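Local coordinates for putative type VI secretion protein (PDB 4PS2) that probably forms, through this C-terminal helical part of TssB and together with TssC, a piece of the contractile sheath of the bacterial type VI secretion system, at residues A20-I23 with P24-K27; N46-F49 with R50-E54; Q64-R67 with D68-R71. All blocks are in the same frame, centred on the assembly; numbering follows the deposited sequence.

Contact 1. Residues A20-I23 with P24-K27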
loop_
_atom_site.group_PDB
_atom_site.type_symbol
_atom_site.label_atom_id
_atom_site.label_comp_id
_atom_site.label_asym_id
_atom_site.label_seq_id
_atom_site.Cartn_x
_atom_site.Cartn_y
_atom_site.Cartn_z
ATOM N N ALA A 20 13.444 5.781 -5.460
ATOM C CA ALA A 20 12.229 6.187 -6.173
ATOM C C ALA A 20 11.232 5.050 -6.450
ATOM O O ALA A 20 10.060 5.324 -6.687
ATOM C CB ALA A 20 12.587 6.907 -7.469
ATOM N N ARG A 21 11.681 3.792 -6.440
ATOM C CA ARG A 21 10.782 2.649 -6.603
ATOM C C ARG A 21 10.304 2.248 -5.226
ATOM O O ARG A 21 9.111 2.032 -5.028
ATOM C CB ARG A 21 11.503 1.418 -7.198
ATOM C CG ARG A 21 11.954 1.568 -8.625
ATOM C CD ARG A 21 12.562 0.276 -9.104
ATOM N NE ARG A 21 12.985 0.417 -10.490
ATOM C CZ ARG A 21 14.236 0.633 -10.871
ATOM N NH1 ARG A 21 15.208 0.695 -9.973
ATOM N NH2 ARG A 21 14.526 0.774 -12.155
ATOM N N GLN A 22 11.247 2.151 -4.266
ATOM C CA GLN A 22 10.979 1.684 -2.912
ATOM C C GLN A 22 10.080 2.563 -2.031
ATOM O O GLN A 22 9.257 2.013 -1.297
ATOM C CB GLN A 22 12.276 1.233 -2.199
ATOM C CG GLN A 22 12.989 0.035 -2.865
ATOM C CD GLN A 22 12.091 -1.171 -3.112
ATOM O OE1 GLN A 22 11.850 -1.573 -4.254
ATOM N NE2 GLN A 22 11.543 -1.756 -2.055
ATOM N N ILE A 23 10.248 3.906 -2.074
ATOM C CA ILE A 23 9.437 4.858 -1.273
ATOM C C ILE A 23 7.916 4.780 -1.602
ATOM O O ILE A 23 7.148 4.552 -0.673
ATOM C CB ILE A 23 9.994 6.321 -1.308
ATOM C CG1 ILE A 23 11.411 6.454 -0.679
ATOM C CG2 ILE A 23 8.998 7.370 -0.752
ATOM C CD1 ILE A 23 11.641 5.892 0.684
ATOM N N PRO A 24 7.454 4.904 -2.877
ATOM C CA PRO A 24 6.002 4.790 -3.151
ATOM C C PRO A 24 5.418 3.405 -2.837
ATOM O O PRO A 24 4.261 3.306 -2.422
ATOM C CB PRO A 24 5.887 5.100 -4.655
ATOM C CG PRO A 24 7.173 5.731 -5.028
ATOM C CD PRO A 24 8.202 5.159 -4.133
ATOM N N ARG A 25 6.218 2.347 -3.011
ATOM C CA ARG A 25 5.812 0.972 -2.722
ATOM C C ARG A 25 5.511 0.816 -1.231
ATOM O O ARG A 25 4.442 0.330 -0.867
ATOM C CB ARG A 25 6.904 -0.008 -3.192
ATOM C CG ARG A 25 6.704 -1.459 -2.756
ATOM C CD ARG A 25 7.859 -2.367 -3.187
ATOM N NE ARG A 25 7.634 -3.723 -2.685
ATOM C CZ ARG A 25 8.084 -4.190 -1.524
ATOM N NH1 ARG A 25 8.861 -3.440 -0.755
ATOM N NH2 ARG A 25 7.787 -5.421 -1.140
ATOM N N LEU A 26 6.439 1.247 -0.375
ATOM C CA LEU A 26 6.274 1.183 1.079
ATOM C C LEU A 26 5.154 2.080 1.592
ATOM O O LEU A 26 4.465 1.725 2.557
ATOM C CB LEU A 26 7.588 1.504 1.784
ATOM C CG LEU A 26 8.639 0.405 1.654
ATOM C CD1 LEU A 26 9.960 0.913 2.109
ATOM C CD2 LEU A 26 8.252 -0.853 2.443
ATOM N N LYS A 27 4.958 3.230 0.940
ATOM C CA LYS A 27 3.887 4.157 1.286
ATOM C C LYS A 27 2.535 3.491 0.979
ATOM O O LYS A 27 1.637 3.540 1.814
ATOM C CB LYS A 27 4.024 5.453 0.481
ATOM C CG LYS A 27 3.050 6.563 0.909
ATOM C CD LYS A 27 3.012 7.675 -0.156
ATOM C CE LYS A 27 2.147 8.853 0.221
ATOM N NZ LYS A 27 0.698 8.581 0.026
#
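Pro24 puts a proline kink into the long helix 16-40, and this contact is the stretch of helix on either side of it. The pyrrolidine nitrogen carries no hydrogen, so the carbonyl of Ala20, one turn back, cannot receive the usual i to i+4 bond; instead Pro24 CD sits 3.2 Å from Ala20 O, with CG close behind. The carbonyl of Arg21 is also brushed by CD. The regular pattern resumes with Leu26, whose N donates to Gln22 O at 3.1 Å, and Lys27 N donates to Ile23 O at 3.0 Å.

The side chain of Ile23 crosses the proline ring at about a right angle, its branched CB 3.5 Å from Pro24 CD. On another flank, Gln22 and Arg25 run side by side and point the same way. Arg25 is stretched out from CG to NE, with CG anti to the backbone N (chi1 171°), whereas Gln22 bends at chi2 (-52°), which swings its amide over to the arginine. There Gln22 NE2 lies 3.4 Å from Arg25 NH1, the two flat groups turned 34° from each other. Leu26 folds its CG back over Gln22 O. Outside this stretch, Pro24 rests on Asp59 and Ala61, while Ile23 and Leu26 both touch Leu6.

Since NE2 and NH1 are both donors, no hydrogen bond joins them: the glutamine and arginine are merely neighbours, and the side chains add packing to a stretch whose polar links across the kink are backbone bonds.

Contact 2. Residues N46-F49 with R50-E54; sequences NVTF and RKELE
Arg50 folds back along helix 46-57 over the turn before it, laying one face of its guanidinium above the backbone of Asn46 and Val47. CG stands beside the backbone N (chi1 -72°) and the chain bends at chi3 (-58°), which turns the flat group toward the start of the helix. Asn46 O lies 3.6 Å above the guanidinium plane, displaced toward its rim, and NH1 reaches to 3.5 Å from Asn46 CB. The same carbonyl oxygen takes the backbone bond from Arg50 N at 3.0 Å, so it is approached by both the amide and the charged end of one residue. NH1 has further, weak partners in Ala78 O and the terminal carboxylate of Trp79.

Thr48 and Glu52 lie side by side on another flank, pointing the same way, with Thr48 CG2 4.1 Å from Glu52 CG. Beneath them Glu52 N bonds to Thr48 O at 2.9 Å, nearly straight (166°). The hydroxyl of Thr48 has its main partner in Asp45 OD1, just ahead of the helix; a water also links OG1 weakly to Lys51 NZ. The lysine bends at chi3 toward Glu52, where NZ and OE2 form a long salt bridge of 3.9 Å.

Phe49 and Leu53 make up the apolar flank. The ring meets the leucine obliquely, CE2 4.3 Å from CD2, while Leu53 N bonds to Phe49 O.

Both of these buried residues face helix 16-40: Phe49 packs on Leu35 and Leu39, Leu53 on Met32. Leu44, Val74 and Ala78 also touch the phenylalanine, and Trp79 the leucine, placing this part of the helix between the long helix and the chain's C-terminal tail.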
loop_
_atom_site.group_PDB
_atom_site.type_symbol
_atom_site.label_atom_id
_atom_site.label_comp_id
_atom_site.label_asym_id
_atom_site.label_seq_id
_atom_site.Cartn_x
_atom_site.Cartn_y
_atom_site.Cartn_z
ATOM N N ASN A 46 -18.061 0.313 3.539
ATOM C CA ASN A 46 -17.567 -0.186 2.261
ATOM C C ASN A 46 -17.362 0.889 1.209
ATOM O O ASN A 46 -16.412 0.780 0.443
ATOM C CB ASN A 46 -18.493 -1.274 1.706
ATOM C CG ASN A 46 -18.454 -2.616 2.415
ATOM O OD1 ASN A 46 -17.558 -2.939 3.208
ATOM N ND2 ASN A 46 -19.419 -3.453 2.099
ATOM N N VAL A 47 -18.262 1.885 1.128
ATOM C CA VAL A 47 -18.153 2.967 0.133
ATOM C C VAL A 47 -16.860 3.798 0.355
ATOM O O VAL A 47 -16.179 4.124 -0.622
ATOM C CB VAL A 47 -19.446 3.838 -0.001
ATOM C CG1 VAL A 47 -19.761 4.569 1.287
ATOM C CG2 VAL A 47 -19.343 4.849 -1.147
ATOM N N THR A 48 -16.548 4.147 1.628
ATOM C CA THR A 48 -15.339 4.914 1.969
ATOM C C THR A 48 -14.112 4.040 1.683
ATOM O O THR A 48 -13.168 4.507 1.056
ATOM C CB THR A 48 -15.346 5.354 3.444
ATOM O OG1 THR A 48 -16.564 6.043 3.715
ATOM C CG2 THR A 48 -14.130 6.269 3.813
ATOM N N PHE A 49 -14.145 2.774 2.130
ATOM C CA PHE A 49 -13.076 1.812 1.888
ATOM C C PHE A 49 -12.711 1.787 0.397
ATOM O O PHE A 49 -11.530 1.910 0.081
ATOM C CB PHE A 49 -13.485 0.384 2.352
ATOM C CG PHE A 49 -12.450 -0.657 1.974
ATOM C CD1 PHE A 49 -11.303 -0.826 2.738
ATOM C CD2 PHE A 49 -12.592 -1.415 0.816
ATOM C CE1 PHE A 49 -10.324 -1.758 2.364
ATOM C CE2 PHE A 49 -11.591 -2.306 0.417
ATOM C CZ PHE A 49 -10.468 -2.473 1.195
ATOM N N ARG A 50 -13.715 1.592 -0.514
ATOM C CA ARG A 50 -13.437 1.507 -1.965
ATOM C C ARG A 50 -12.882 2.815 -2.528
ATOM O O ARG A 50 -12.057 2.765 -3.422
ATOM C CB ARG A 50 -14.667 1.081 -2.776
ATOM C CG ARG A 50 -15.034 -0.392 -2.582
ATOM C CD ARG A 50 -16.144 -0.867 -3.515
ATOM N NE ARG A 50 -17.378 -0.086 -3.383
ATOM C CZ ARG A 50 -18.376 -0.396 -2.563
ATOM N NH1 ARG A 50 -18.295 -1.464 -1.778
ATOM N NH2 ARG A 50 -19.461 0.364 -2.513
ATOM N N LYS A 51 -13.344 3.970 -2.019
ATOM C CA LYS A 51 -12.875 5.296 -2.449
ATOM C C LYS A 51 -11.399 5.480 -2.057
ATOM O O LYS A 51 -10.587 5.957 -2.864
ATOM C CB LYS A 51 -13.758 6.374 -1.786
ATOM C CG LYS A 51 -13.332 7.826 -2.067
ATOM C CD LYS A 51 -14.066 8.839 -1.163
ATOM C CE LYS A 51 -13.451 8.985 0.212
ATOM N NZ LYS A 51 -14.339 9.730 1.144
ATOM N N GLU A 52 -11.054 5.104 -0.808
ATOM C CA GLU A 52 -9.682 5.199 -0.321
ATOM C C GLU A 52 -8.765 4.197 -1.006
ATOM O O GLU A 52 -7.598 4.491 -1.218
ATOM C CB GLU A 52 -9.632 5.041 1.196
ATOM C CG GLU A 52 -10.432 6.092 1.946
ATOM C CD GLU A 52 -9.962 7.522 1.797
ATOM O OE1 GLU A 52 -8.799 7.733 1.387
ATOM O OE2 GLU A 52 -10.768 8.435 2.070
ATOM N N LEU A 53 -9.273 3.046 -1.358
ATOM C CA LEU A 53 -8.483 2.047 -1.986
ATOM C C LEU A 53 -8.029 2.532 -3.323
ATOM O O LEU A 53 -6.906 2.392 -3.653
ATOM C CB LEU A 53 -9.252 0.772 -2.153
ATOM C CG LEU A 53 -8.546 -0.330 -2.916
ATOM C CD1 LEU A 53 -7.389 -0.865 -2.155
ATOM C CD2 LEU A 53 -9.513 -1.402 -3.292
ATOM N N GLU A 54 -8.930 3.101 -4.083
ATOM C CA GLU A 54 -8.583 3.596 -5.390
ATOM C C GLU A 54 -7.541 4.710 -5.321
ATOM O O GLU A 54 -6.680 4.751 -6.116
ATOM C CB GLU A 54 -9.832 3.924 -6.215
ATOM C CG GLU A 54 -10.756 2.721 -6.445
ATOM C CD GLU A 54 -10.071 1.515 -7.072
ATOM O OE1 GLU A 54 -10.322 0.375 -6.681
ATOM O OE2 GLU A 54 -9.251 1.717 -7.956
HETATM O O HOH W 1 -17.386 8.198 1.329
#

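Contact 3. Residues Q64-R67 with D68-R71. With ZN (zinc ion), chain B.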
loop_
_atom_site.group_PDB
_atom_site.type_symbol
_atom_site.label_atom_id
_atom_site.label_comp_id
_atom_site.label_asym_id
_atom_site.label_seq_id
_atom_site.Cartn_x
_atom_site.Cartn_y
_atom_site.Cartn_z
ATOM N N GLN A 64 2.260 -2.681 -11.484
ATOM C CA GLN A 64 0.950 -3.318 -11.535
ATOM C C GLN A 64 0.996 -4.636 -10.732
ATOM O O GLN A 64 -0.011 -5.035 -10.134
ATOM C CB GLN A 64 0.480 -3.531 -12.992
ATOM C CG GLN A 64 -0.957 -4.092 -13.134
ATOM C CD GLN A 64 -2.015 -3.241 -12.462
ATOM O OE1 GLN A 64 -2.075 -2.016 -12.636
ATOM N NE2 GLN A 64 -2.895 -3.880 -11.699
ATOM N N THR A 65 2.185 -5.268 -10.662
ATOM C CA THR A 65 2.387 -6.502 -9.887
ATOM C C THR A 65 2.102 -6.195 -8.421
ATOM O O THR A 65 1.350 -6.938 -7.791
ATOM C CB THR A 65 3.789 -7.091 -10.146
ATOM O OG1 THR A 65 3.941 -7.301 -11.545
ATOM C CG2 THR A 65 4.024 -8.421 -9.416
ATOM N N LEU A 66 2.658 -5.084 -7.888
ATOM C CA LEU A 66 2.370 -4.702 -6.506
ATOM C C LEU A 66 0.880 -4.368 -6.297
ATOM O O LEU A 66 0.315 -4.778 -5.288
ATOM C CB LEU A 66 3.232 -3.533 -6.029
ATOM C CG LEU A 66 2.979 -3.142 -4.563
ATOM C CD1 LEU A 66 3.777 -4.005 -3.613
ATOM C CD2 LEU A 66 3.249 -1.701 -4.329
ATOM N N ARG A 67 0.251 -3.613 -7.228
ATOM C CA ARG A 67 -1.177 -3.271 -7.114
ATOM C C ARG A 67 -2.030 -4.527 -6.958
ATOM O O ARG A 67 -2.899 -4.540 -6.091
ATOM C CB ARG A 67 -1.692 -2.460 -8.313
ATOM C CG ARG A 67 -1.193 -1.055 -8.370
ATOM C CD ARG A 67 -1.880 -0.291 -9.517
ATOM N NE ARG A 67 -1.200 0.984 -9.744
ATOM C CZ ARG A 67 -0.406 1.248 -10.773
ATOM N NH1 ARG A 67 -0.252 0.360 -11.749
ATOM N NH2 ARG A 67 0.200 2.423 -10.864
ATOM N N ASP A 68 -1.745 -5.589 -7.762
ATOM C CA ASP A 68 -2.401 -6.899 -7.749
ATOM C C ASP A 68 -2.285 -7.616 -6.408
ATOM O O ASP A 68 -3.286 -8.124 -5.912
ATOM C CB ASP A 68 -1.865 -7.785 -8.894
ATOM C CG ASP A 68 -2.273 -7.308 -10.281
ATOM O OD1 ASP A 68 -3.320 -6.620 -10.394
ATOM O OD2 ASP A 68 -1.555 -7.629 -11.252
ATOM N N GLU A 69 -1.083 -7.627 -5.807
ATOM C CA GLU A 69 -0.803 -8.205 -4.485
ATOM C C GLU A 69 -1.551 -7.414 -3.401
ATOM O O GLU A 69 -2.051 -8.008 -2.444
ATOM C CB GLU A 69 0.703 -8.145 -4.194
ATOM C CG GLU A 69 1.522 -9.077 -5.079
ATOM C CD GLU A 69 3.017 -9.011 -4.845
ATOM O OE1 GLU A 69 3.468 -8.149 -4.054
ATOM O OE2 GLU A 69 3.742 -9.831 -5.450
ATOM N N LEU A 70 -1.660 -6.079 -3.572
ATOM C CA LEU A 70 -2.410 -5.227 -2.634
ATOM C C LEU A 70 -3.924 -5.489 -2.705
ATOM O O LEU A 70 -4.559 -5.698 -1.662
ATOM C CB LEU A 70 -2.035 -3.740 -2.776
ATOM C CG LEU A 70 -0.594 -3.385 -2.353
ATOM C CD1 LEU A 70 -0.248 -1.938 -2.690
ATOM C CD2 LEU A 70 -0.350 -3.622 -0.874
ATOM N N ARG A 71 -4.478 -5.572 -3.935
ATOM C CA ARG A 71 -5.901 -5.872 -4.178
ATOM C C ARG A 71 -6.271 -7.290 -3.720
ATOM O O ARG A 71 -7.407 -7.507 -3.316
ATOM C CB ARG A 71 -6.292 -5.694 -5.654
ATOM C CG ARG A 71 -6.199 -4.281 -6.185
ATOM C CD ARG A 71 -6.658 -4.180 -7.636
ATOM N NE ARG A 71 -8.009 -3.629 -7.728
ATOM C CZ ARG A 71 -8.288 -2.358 -7.998
ATOM N NH1 ARG A 71 -7.311 -1.493 -8.246
ATOM N NH2 ARG A 71 -9.546 -1.944 -8.037
HETATM ZN ZN ZN B . 5.564 -10.167 -4.578
HETATM O O HOH W 2 -5.346 -2.241 -10.192
#
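Leu66 and Leu70 form the tight side of this short helix, their side chains meeting at a slant with Leu66 CD2 3.9 Å from Leu70 CD1. Leu70 also folds its CG over Leu66 O, the oxygen that accepts its own backbone N-H at 2.9 Å. Both leucines are buried against helix 16-40, Leu66 on Arg25 and Leu70 on Ala28 and Met32; Leu70 reaches Leu57 of helix 46-57 as well.

The polar flank is looser in its packing but well bonded. Gln64 crosses Asp68 at about a right angle, and its NE2 donates to Asp68 OD1 at 3.1 Å. The acceptor lies in the plane of the amide, yet the nitrogen comes from above the carboxylate plane, 50° out of it. With CG anti to the backbone N and a bend at chi2 (57°), Gln64 carries this amide back across the turn. Its other end, OE1, takes a bond from Arg67 NH1, so both ends of the amide are held and its rotation is probably fixed.

All this belongs to helix 64-71, the short helix of the bundle, in which four backbone bonds run from residues 68-71 to residues 64-67. Arg67 is gripped from beyond the helix by the carbonyls of Leu57 and Asp59, and Arg71 by a salt bridge to Glu54; a water lies between Arg71 NH1 and Gln64 NE2, held weakly at both.

Glu69 leads out on yet another flank. Its chain is extended beyond CG (chi2 178°), carrying OE2 to 2.0 Å from a zinc ion. OE1 stays 3.0 Å from the metal, and Leu66 CD1 approaches that oxygen no closer than 4.2 Å.

Each contact lies within a different helix of the bundle, 16-40, 46-57 or 64-71, and contact 3 takes up all of its own. Contact 1 lies at the surface, with none of its residues buried; contacts 2 and 3 are partly buried, each burying two apolar side chains, while several of their charged groups bind other parts of the chain. Contact 3 touches both others: Arg25 CG packs on Leu66 CD2 at 3.8 Å, and Arg71 NH2 makes a 2.8 Å salt bridge to Glu54 OE1. Contacts 1 and 2 stay about 9 Å apart at their nearest atoms, on opposite sides of the chain's centre. A missing backbone bond marks the first; the third alone ligates zinc.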